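Local coordinates for insecticidal crystal protein Cry35Ab1 (Bacillus thuringiensis, PDB 4JP0) that acts with Cry34Ab1 as one component of a binary insecticidal toxin against western corn rootworm larvae, whose midgut epithelium is probably the primary target, at residues G267-E270 and I271-Q274. Numbering follows the deposited sequence.
Sequences GTDE and IKTQ
The backbone N of Ile271 donates to the carbonyl O of Thr268 at 2.9 Å, a nearly straight bond (164°) that closes a 3-10 turn just before helix 272-279, with Ile271 at the N-cap position. One residue on, the same i to i+3 pattern recurs only weakly, with Lys272 N 3.5 Å from Asp269 O. Ile271 has CG1 between its own backbone N and carbonyl carbon (chi1 60°), which swings this branch back over the first turn. There CG1 lies 3.3 Å from Thr268 O. It also comes within 3.7 Å of Thr268 CB. Its terminal CD1 carries on to Thr268 CG2 at 4.0 Å, the two side chains crossing at a slant. Thr268 turns its methyl to this apolar contact while OG1 bonds to the carbonyl O of Leu247; Met185 packs on both residues. On the neighbouring turn, Asp269 and Lys272 run side by side in the same direction. The lysine chain curls round Asp269 O, with CE 3.5 Å from that oxygen. A bend at chi3 (141°) keeps CE beside the carboxylate. NZ stops 4.2 Å from Asp269 OD2, too far for a salt bridge. Glu270 heads elsewhere, its OE1 bonded to Tyr82 OH, and Asp53 accepts the backbone N-H of Thr273 through OD2. Tyr82 and Asp53 belong to the ricin B-type lectin region, whereas the turn belongs to the toxin region, so the helix start lies where the two meet. Within the turn, the main-chain bond and the buried Thr268-Ile271 packing supply the firm contacts; the Asp269-Lys272 attraction is probably a looser electrostatic addition.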
loop_
_atom_site.group_PDB
_atom_site.type_symbol
_atom_site.label_atom_id
_atom_site.label_comp_id
_atom_site.label_asym_id
_atom_site.label_seq_id
_atom_site.Cartn_x
_atom_site.Cartn_y
_atom_site.Cartn_z
ATOM N N GLY A 267 1.028 4.642 10.514
ATOM C CA GLY A 267 1.453 4.715 9.112
ATOM C C GLY A 267 2.180 3.486 8.548
ATOM O O GLY A 267 2.329 2.477 9.222
ATOM N N THR A 268 2.618 3.581 7.293
ATOM C CA THR A 268 3.208 2.445 6.596
ATOM C C THR A 268 4.634 2.704 6.129
ATOM O O THR A 268 5.133 2.013 5.224
ATOM C CB THR A 268 2.334 2.103 5.370
ATOM O OG1 THR A 268 1.953 3.331 4.725
ATOM C CG2 THR A 268 1.006 1.480 5.800
ATOM N N ASP A 269 5.315 3.680 6.728
ATOM C CA ASP A 269 6.653 4.012 6.290
ATOM C C ASP A 269 7.578 2.817 6.279
ATOM O O ASP A 269 8.437 2.733 5.479
ATOM C CB ASP A 269 7.306 5.129 7.090
ATOM C CG ASP A 269 8.498 5.694 6.377
ATOM O OD1 ASP A 269 8.289 6.261 5.314
ATOM O OD2 ASP A 269 9.626 5.517 6.812
ATOM N N GLU A 270 7.372 1.908 7.206
ATOM C CA GLU A 270 8.268 0.785 7.331
ATOM C C GLU A 270 7.986 -0.352 6.367
ATOM O O GLU A 270 8.688 -1.368 6.412
ATOM C CB GLU A 270 8.345 0.275 8.782
ATOM C CG GLU A 270 9.134 1.196 9.695
ATOM C CD GLU A 270 8.834 0.981 11.171
ATOM O OE1 GLU A 270 7.843 0.308 11.510
ATOM O OE2 GLU A 270 9.561 1.516 12.006
ATOM N N ILE A 271 6.958 -0.208 5.526
ATOM C CA ILE A 271 6.716 -1.216 4.508
ATOM C C ILE A 271 6.736 -0.585 3.116
ATOM O O ILE A 271 6.217 -1.153 2.143
ATOM C CB ILE A 271 5.389 -2.024 4.752
ATOM C CG1 ILE A 271 4.172 -1.091 4.760
ATOM C CG2 ILE A 271 5.482 -2.825 6.093
ATOM C CD1 ILE A 271 2.844 -1.811 4.494
ATOM N N LYS A 272 7.307 0.594 3.016
ATOM C CA LYS A 272 7.341 1.265 1.709
ATOM C C LYS A 272 7.957 0.467 0.560
ATOM O O LYS A 272 7.522 0.605 -0.596
ATOM C CB LYS A 272 8.016 2.654 1.783
ATOM C CG LYS A 272 9.480 2.605 2.104
ATOM C CD LYS A 272 10.028 4.019 2.372
ATOM C CE LYS A 272 11.033 4.011 3.530
ATOM N NZ LYS A 272 11.995 5.138 3.315
ATOM N N THR A 273 8.947 -0.359 0.847
ATOM C CA THR A 273 9.551 -1.187 -0.199
ATOM C C THR A 273 8.544 -2.229 -0.662
ATOM O O THR A 273 8.423 -2.515 -1.855
ATOM C CB THR A 273 10.806 -1.886 0.339
ATOM O OG1 THR A 273 11.833 -0.910 0.535
ATOM C CG2 THR A 273 11.398 -2.842 -0.685
ATOM N N GLN A 274 7.822 -2.796 0.289
ATOM C CA GLN A 274 6.789 -3.787 -0.001
ATOM C C GLN A 274 5.693 -3.162 -0.852
ATOM O O GLN A 274 5.207 -3.754 -1.816
ATOM C CB GLN A 274 6.176 -4.268 1.306
ATOM C CG GLN A 274 4.928 -5.168 1.109
ATOM C CD GLN A 274 4.273 -5.506 2.425
ATOM O OE1 GLN A 274 4.928 -5.464 3.473
ATOM N NE2 GLN A 274 2.998 -5.890 2.381
#